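Local coordinates for protein phosphoethanolamine N-methyltransferase 1 (Haemonchus contortus, PDB 4KRG) that probably methylates phosphoethanolamine with S-adenosylmethionine as methyl donor, a step toward phosphocholine in this nematode, at residues Leu158-Ser163 against Ser190-Leu195; Trp129-Leu134 against Ile140-Asn145. All coordinates share one frame; numbering follows the deposited sequence.

Contact 1 of 2, residues Leu158-Ser163 against Ser190-Leu195. With OPE (phosphoric acid mono-(2-amino-ethyl) ester), chain C.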
loop_
_atom_site.group_PDB
_atom_site.type_symbol
_atom_site.label_atom_id
_atom_site.label_comp_id
_atom_site.label_asym_id
_atom_site.label_seq_id
_atom_site.Cartn_x
_atom_site.Cartn_y
_atom_site.Cartn_z
ATOM N N LEU A 158 6.410 -1.288 7.535
ATOM C CA LEU A 158 5.324 -0.751 8.342
ATOM C C LEU A 158 4.014 -1.368 7.883
ATOM O O LEU A 158 3.863 -1.706 6.722
ATOM C CB LEU A 158 5.267 0.763 8.212
ATOM C CG LEU A 158 6.573 1.466 8.595
ATOM C CD1 LEU A 158 6.934 2.503 7.547
ATOM C CD2 LEU A 158 6.446 2.114 9.954
ATOM N N ARG A 159 3.082 -1.528 8.809
ATOM C CA ARG A 159 1.749 -2.021 8.498
ATOM C C ARG A 159 0.788 -1.311 9.428
ATOM O O ARG A 159 0.979 -1.322 10.645
ATOM C CB ARG A 159 1.661 -3.527 8.733
ATOM C CG ARG A 159 0.267 -4.094 8.487
ATOM C CD ARG A 159 -0.566 -4.214 9.758
ATOM N NE ARG A 159 -1.769 -5.005 9.511
ATOM C CZ ARG A 159 -1.807 -6.334 9.541
ATOM N NH1 ARG A 159 -0.712 -7.034 9.820
ATOM N NH2 ARG A 159 -2.945 -6.965 9.294
ATOM N N GLU A 160 -0.244 -0.686 8.876
ATOM C CA GLU A 160 -1.151 0.077 9.715
ATOM C C GLU A 160 -2.612 -0.178 9.372
ATOM O O GLU A 160 -2.944 -0.487 8.228
ATOM C CB GLU A 160 -0.850 1.576 9.608
ATOM C CG GLU A 160 0.585 1.964 9.914
ATOM C CD GLU A 160 0.971 1.727 11.370
ATOM O OE1 GLU A 160 0.066 1.714 12.237
ATOM O OE2 GLU A 160 2.179 1.559 11.653
ATOM N N SER A 161 -3.479 -0.059 10.372
ATOM C CA SER A 161 -4.910 -0.052 10.127
ATOM C C SER A 161 -5.232 1.311 9.554
ATOM O O SER A 161 -5.140 2.329 10.251
ATOM C CB SER A 161 -5.692 -0.254 11.420
ATOM O OG SER A 161 -5.388 -1.507 11.993
ATOM N N CYS A 162 -5.590 1.343 8.279
ATOM C CA CYS A 162 -5.852 2.617 7.639
ATOM C C CYS A 162 -7.347 2.911 7.589
ATOM O O CYS A 162 -8.146 2.023 7.303
ATOM C CB CYS A 162 -5.217 2.654 6.245
ATOM S SG CYS A 162 -3.407 2.597 6.289
ATOM N N SER A 163 -7.705 4.151 7.917
ATOM C CA SER A 163 -9.081 4.660 7.846
ATOM C C SER A 163 -10.106 4.067 8.825
ATOM O O SER A 163 -11.072 4.738 9.182
ATOM C CB SER A 163 -9.620 4.605 6.416
ATOM O OG SER A 163 -8.932 5.518 5.590
ATOM N N SER A 190 -2.986 6.723 1.895
ATOM C CA SER A 190 -2.258 7.647 1.030
ATOM C C SER A 190 -1.292 8.546 1.809
ATOM O O SER A 190 -0.252 8.952 1.287
ATOM C CB SER A 190 -3.242 8.492 0.229
ATOM O OG SER A 190 -4.189 9.091 1.086
ATOM N N LEU A 191 -1.634 8.847 3.057
ATOM C CA LEU A 191 -0.820 9.733 3.885
ATOM C C LEU A 191 0.491 9.080 4.297
ATOM O O LEU A 191 1.532 9.735 4.399
ATOM C CB LEU A 191 -1.596 10.152 5.129
ATOM C CG LEU A 191 -2.910 10.868 4.836
ATOM C CD1 LEU A 191 -3.542 11.381 6.114
ATOM C CD2 LEU A 191 -2.673 12.006 3.874
ATOM N N TYR A 192 0.434 7.784 4.565
ATOM C CA TYR A 192 1.640 7.066 4.912
ATOM C C TYR A 192 2.569 7.036 3.704
ATOM O O TYR A 192 3.737 7.381 3.816
ATOM C CB TYR A 192 1.298 5.667 5.399
ATOM C CG TYR A 192 0.671 5.628 6.776
ATOM C CD1 TYR A 192 1.366 6.096 7.887
ATOM C CD2 TYR A 192 -0.594 5.089 6.975
ATOM C CE1 TYR A 192 0.811 6.042 9.152
ATOM C CE2 TYR A 192 -1.152 5.024 8.239
ATOM C CZ TYR A 192 -0.443 5.504 9.319
ATOM O OH TYR A 192 -0.994 5.458 10.573
ATOM N N ILE A 193 2.039 6.661 2.543
ATOM C CA ILE A 193 2.850 6.592 1.324
ATOM C C ILE A 193 3.492 7.943 1.008
ATOM O O ILE A 193 4.693 8.023 0.767
ATOM C CB ILE A 193 2.029 6.125 0.103
ATOM C CG1 ILE A 193 1.381 4.765 0.371
ATOM C CG2 ILE A 193 2.911 6.058 -1.133
ATOM C CD1 ILE A 193 0.244 4.438 -0.591
ATOM N N LYS A 194 2.696 9.007 1.031
ATOM C CA LYS A 194 3.207 10.339 0.715
ATOM C C LYS A 194 4.252 10.819 1.718
ATOM O O LYS A 194 5.251 11.417 1.330
ATOM C CB LYS A 194 2.064 11.352 0.573
ATOM C CG LYS A 194 1.178 11.097 -0.648
ATOM C CD LYS A 194 0.192 12.230 -0.908
ATOM C CE LYS A 194 0.872 13.457 -1.497
ATOM N NZ LYS A 194 1.574 13.143 -2.769
ATOM N N LEU A 195 4.030 10.551 3.000
ATOM C CA LEU A 195 5.007 10.947 4.016
ATOM C C LEU A 195 6.340 10.264 3.763
ATOM O O LEU A 195 7.379 10.899 3.786
ATOM C CB LEU A 195 4.510 10.624 5.425
ATOM C CG LEU A 195 5.537 10.880 6.535
ATOM C CD1 LEU A 195 6.038 12.314 6.485
ATOM C CD2 LEU A 195 4.958 10.570 7.899
HETATM C CA OPE C . -5.462 -3.991 15.580
HETATM C CB OPE C . -4.455 -4.578 16.513
HETATM O O1 OPE C . -8.233 -3.275 15.309
HETATM O O2 OPE C . -6.956 -1.766 13.859
HETATM O O3 OPE C . -7.672 -0.965 16.109
HETATM O O4 OPE C . -5.892 -2.718 15.895
HETATM N N OPE C . -3.296 -3.780 16.818
HETATM P P OPE C . -7.219 -2.155 15.291
#

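Contact 2 of 2, residues Trp129-Leu134 against Ile140-Asn145. With OPE (phosphoric acid mono-(2-amino-ethyl) ester), chain C; SAH (S-adenosyl-L-homocysteine), chain D.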
loop_
_atom_site.group_PDB
_atom_site.type_symbol
_atom_site.label_atom_id
_atom_site.label_comp_id
_atom_site.label_asym_id
_atom_site.label_seq_id
_atom_site.Cartn_x
_atom_site.Cartn_y
_atom_site.Cartn_z
ATOM N N TRP A 129 1.516 -2.554 13.049
ATOM C CA TRP A 129 0.544 -1.853 13.906
ATOM C C TRP A 129 1.192 -0.937 14.967
ATOM O O TRP A 129 1.067 -1.198 16.162
ATOM C CB TRP A 129 -0.387 -2.840 14.627
ATOM C CG TRP A 129 -1.421 -3.538 13.794
ATOM C CD1 TRP A 129 -2.205 -2.999 12.808
ATOM C CD2 TRP A 129 -1.794 -4.911 13.904
ATOM N NE1 TRP A 129 -3.051 -3.962 12.298
ATOM C CE2 TRP A 129 -2.818 -5.146 12.952
ATOM C CE3 TRP A 129 -1.374 -5.973 14.710
ATOM C CZ2 TRP A 129 -3.415 -6.393 12.793
ATOM C CZ3 TRP A 129 -1.964 -7.208 14.551
ATOM C CH2 TRP A 129 -2.976 -7.410 13.600
ATOM N N LEU A 130 1.855 0.138 14.547
ATOM C CA LEU A 130 2.516 1.022 15.511
ATOM C C LEU A 130 2.280 2.521 15.291
ATOM O O LEU A 130 1.996 3.247 16.244
ATOM C CB LEU A 130 4.017 0.735 15.587
ATOM C CG LEU A 130 4.781 1.559 16.631
ATOM C CD1 LEU A 130 4.292 1.242 18.044
ATOM C CD2 LEU A 130 6.282 1.336 16.516
HETATM N N MSE A 131 2.400 2.981 14.048
HETATM C CA MSE A 131 2.213 4.405 13.746
HETATM C C MSE A 131 0.839 4.916 14.186
HETATM O O MSE A 131 0.690 6.068 14.584
HETATM C CB MSE A 131 2.401 4.690 12.250
HETATM C CG MSE A 131 3.750 4.307 11.657
HETATM SE SE MSE A 131 5.264 5.166 12.552
HETATM C CE MSE A 131 5.663 3.725 13.827
HETATM N N MSE A 132 -0.160 4.044 14.106
HETATM C CA MSE A 132 -1.526 4.374 14.500
HETATM C C MSE A 132 -1.624 4.671 15.999
HETATM O O MSE A 132 -2.626 5.216 16.458
HETATM C CB MSE A 132 -2.447 3.211 14.146
HETATM C CG MSE A 132 -1.987 1.921 14.787
HETATM SE SE MSE A 132 -2.627 0.299 13.900
HETATM C CE MSE A 132 -4.431 0.247 14.643
ATOM N N TYR A 133 -0.589 4.302 16.757
ATOM C CA TYR A 133 -0.545 4.583 18.192
ATOM C C TYR A 133 0.418 5.728 18.524
ATOM O O TYR A 133 0.785 5.923 19.684
ATOM C CB TYR A 133 -0.185 3.321 18.991
ATOM C CG TYR A 133 -1.128 2.160 18.761
ATOM C CD1 TYR A 133 -2.459 2.238 19.145
ATOM C CD2 TYR A 133 -0.684 0.981 18.172
ATOM C CE1 TYR A 133 -3.327 1.178 18.933
ATOM C CE2 TYR A 133 -1.546 -0.088 17.960
ATOM C CZ TYR A 133 -2.866 0.021 18.343
ATOM O OH TYR A 133 -3.734 -1.021 18.129
ATOM N N LEU A 134 0.815 6.481 17.501
ATOM C CA LEU A 134 1.657 7.665 17.671
ATOM C C LEU A 134 0.945 8.902 17.125
ATOM O O LEU A 134 0.095 8.784 16.254
ATOM C CB LEU A 134 2.987 7.491 16.938
ATOM C CG LEU A 134 3.882 6.330 17.369
ATOM C CD1 LEU A 134 5.160 6.292 16.547
ATOM C CD2 LEU A 134 4.213 6.433 18.835
ATOM N N ILE A 140 6.471 11.202 12.321
ATOM C CA ILE A 140 7.535 11.834 11.554
ATOM C C ILE A 140 8.870 11.673 12.282
ATOM O O ILE A 140 9.880 11.304 11.678
ATOM C CB ILE A 140 7.230 13.321 11.299
ATOM C CG1 ILE A 140 5.963 13.451 10.451
ATOM C CG2 ILE A 140 8.396 13.988 10.601
ATOM C CD1 ILE A 140 5.282 14.804 10.537
ATOM N N GLU A 141 8.857 11.923 13.587
ATOM C CA GLU A 141 10.055 11.789 14.402
ATOM C C GLU A 141 10.534 10.342 14.448
ATOM O O GLU A 141 11.732 10.082 14.411
ATOM C CB GLU A 141 9.811 12.350 15.808
ATOM C CG GLU A 141 9.606 13.862 15.813
ATOM C CD GLU A 141 9.358 14.430 17.199
ATOM O OE1 GLU A 141 9.520 15.658 17.378
ATOM O OE2 GLU A 141 8.989 13.656 18.108
ATOM N N PHE A 142 9.600 9.400 14.510
ATOM C CA PHE A 142 9.960 7.990 14.457
ATOM C C PHE A 142 10.648 7.650 13.144
ATOM O O PHE A 142 11.639 6.925 13.127
ATOM C CB PHE A 142 8.739 7.084 14.644
ATOM C CG PHE A 142 9.028 5.632 14.372
ATOM C CD1 PHE A 142 9.653 4.845 15.331
ATOM C CD2 PHE A 142 8.705 5.060 13.154
ATOM C CE1 PHE A 142 9.934 3.507 15.083
ATOM C CE2 PHE A 142 8.982 3.729 12.901
ATOM C CZ PHE A 142 9.597 2.950 13.868
ATOM N N LEU A 143 10.120 8.175 12.042
ATOM C CA LEU A 143 10.638 7.830 10.719
ATOM C C LEU A 143 11.997 8.454 10.429
ATOM O O LEU A 143 12.810 7.872 9.716
ATOM C CB LEU A 143 9.636 8.196 9.627
ATOM C CG LEU A 143 8.364 7.347 9.629
ATOM C CD1 LEU A 143 7.325 7.938 8.694
ATOM C CD2 LEU A 143 8.668 5.904 9.251
ATOM N N LEU A 144 12.243 9.637 10.979
ATOM C CA LEU A 144 13.564 10.249 10.876
ATOM C C LEU A 144 14.587 9.497 11.733
ATOM O O LEU A 144 15.766 9.443 11.400
ATOM C CB LEU A 144 13.515 11.734 11.251
ATOM C CG LEU A 144 12.790 12.652 10.253
ATOM C CD1 LEU A 144 12.573 14.038 10.828
ATOM C CD2 LEU A 144 13.563 12.749 8.950
ATOM N N ASN A 145 14.127 8.907 12.833
ATOM C CA ASN A 145 14.988 8.074 13.669
ATOM C C ASN A 145 15.345 6.759 12.984
ATOM O O ASN A 145 16.500 6.337 12.998
ATOM C CB ASN A 145 14.321 7.800 15.014
ATOM C CG ASN A 145 14.807 8.730 16.104
ATOM O OD1 ASN A 145 15.987 9.081 16.152
ATOM N ND2 ASN A 145 13.901 9.140 16.981
HETATM C CA OPE C . -5.462 -3.991 15.580
HETATM C CB OPE C . -4.455 -4.578 16.513
HETATM O O1 OPE C . -8.233 -3.275 15.309
HETATM O O2 OPE C . -6.956 -1.766 13.859
HETATM O O3 OPE C . -7.672 -0.965 16.109
HETATM O O4 OPE C . -5.892 -2.718 15.895
HETATM N N OPE C . -3.296 -3.780 16.818
HETATM P P OPE C . -7.219 -2.155 15.291
HETATM N N SAH D . 3.357 -5.692 16.557
HETATM C CA SAH D . 2.783 -6.800 17.337
HETATM C CB SAH D . 1.768 -6.204 18.373
HETATM C CG SAH D . 0.681 -5.335 17.744
HETATM S SD SAH D . -0.373 -4.438 18.921
HETATM C C SAH D . 2.136 -7.791 16.456
HETATM O O SAH D . 1.582 -7.425 15.431
HETATM O OXT SAH D . 1.893 -8.892 16.903
HETATM C "C5'" SAH D . 0.610 -3.011 19.451
HETATM C "C4'" SAH D . 1.822 -3.227 20.179
HETATM O "O4'" SAH D . 2.653 -2.038 20.096
HETATM C "C3'" SAH D . 1.560 -3.454 21.613
HETATM O "O3'" SAH D . 2.459 -4.422 22.103
HETATM C "C2'" SAH D . 1.839 -2.169 22.238
HETATM O "O2'" SAH D . 2.228 -2.332 23.573
HETATM C "C1'" SAH D . 2.942 -1.638 21.401
HETATM N N9 SAH D . 3.093 -0.143 21.471
HETATM C C8 SAH D . 2.188 0.786 21.137
HETATM N N7 SAH D . 2.791 1.974 21.214
HETATM C C5 SAH D . 4.062 1.810 21.586
HETATM C C6 SAH D . 5.130 2.692 21.823
HETATM N N6 SAH D . 4.982 4.052 21.683
HETATM N N1 SAH D . 6.313 2.167 22.189
HETATM C C2 SAH D . 6.488 0.859 22.331
HETATM N N3 SAH D . 5.484 -0.008 22.113
HETATM C C4 SAH D . 4.271 0.438 21.740
#

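Contact 1 of 2, residues Leu158-Ser163 against Ser190-Leu195
Glu160 OE2 receives two backbone N-H groups, those of Leu130 and Met131, while OE1 takes a third from Met132; below this clasped carboxylate, the methylenes of the same side chain lie on the ring of Tyr192 from helix 189-198. Glu160 CG sits 3.7 Å above the plane of the Tyr192 ring, displaced toward its rim, and makes a CH-pi contact with 4.1 Å to the ring centroid, 25° off the normal. Glu160 CB follows over the phenol end, 3.7 Å from Tyr192 CE2. A bend at chi2 (-66°) leaves CG on the ring and turns the carboxylate away to the loop 129-134. Cys162, two residues on, comes in at the edge: its SG is 3.8 Å from Tyr192 CD2 and 78° off the ring normal, a sulfur-aromatic contact near the ring plane. The phenol hydroxyl is hydrogen-bonded to Arg187, and the ring of Trp234, on the neighbouring antiparallel strand 231-240, also meets Tyr192. Between Glu160 and Cys162, Ser161 points away from the helix and into the substrate pocket, its OG giving a very short hydrogen bond of 2.5 Å to phosphate oxygen O2 of phosphoethanolamine; Gln231 is a second partner of OG. Strand 154-161 thus meets the helix on one side and the ligand on the other. With three N-H donors converging on it amid buried aromatic surroundings, the Glu160 carboxylate is probably ionised, its charge stabilised by the three backbone N-H groups of the loop.

Contact 2 of 2, residues Trp129-Leu134 against Ile140-Asn145
The loop lining the substrate and cofactor pocket is backed from behind by Phe142 of helix 136-149, against which Met131, Leu130 and Leu134 close. Met131, a selenomethionine introduced as a label, puts its methyl over one face of the Phe142 ring: CE lies 3.3 Å above the plane, offset toward the rim, and 27° off the normal seen from the centroid. SE stands obliquely to the same ring, 4.4 Å from its centroid, in a Met-aromatic contact. Bends at chi2 (-57°) and chi3 (94°) fold the chain so that its end reaches the ring, although its first bond does not aim at the helix. Leu134 comes to the root of the aromatic side chain, CD1 4.1 Å from Phe142 CB, while its other methyl, CD2, turns to the adenine amino group of S-adenosylhomocysteine. Leu130 likewise bridges, CD2 approaching the Phe142 ring obliquely and loosely and CD1 lying 3.6 Å from adenine N7. In the Rossmann-like fold of class I methyltransferases this is the loop following strand 122-126, and helix 136-149 links that strand to its parallel neighbour 154-161. A short 3-10 turn at 131-132, with Tyr133 N bonded to Leu130 O, lies among the residues that meet the ligands. Trp129 offers a ring face to phosphoethanolamine, whose CB lies 3.7 Å above the plane over the ring's centre and whose amine is over the same face. The amine N of phosphoethanolamine also donates to Tyr133 OH (3.1 Å), approaching near the plane of the Tyr133 ring. Met132, likewise selenomethionine, brings CE to 3.3 Å from phosphate O2 of phosphoethanolamine.

Overall arrangement
Contact 2 precedes contact 1 along the chain, and their centres lie about 11 Å apart. Strand 154-161 joins them: Arg159 O and Trp129 N are 2.8 Å apart, a probable hydrogen bond, and Met132 CE packs 3.3 Å from Ser161 OG. Both contacts reach phosphoethanolamine, 158-163 at the phosphate and 129-134 at the phosphate and the amine, but S-adenosylhomocysteine is touched by 129-134 alone among the four segments. Behind the pocket the two helices meet, Leu195 being packed on Ile140 and Leu143, with Met131 resting on Tyr192. Arg187, the partner of the tyrosine in contact 1, also bonds the carbonyls of Met131 and Leu134 and so ties helix 189-198 to the loop.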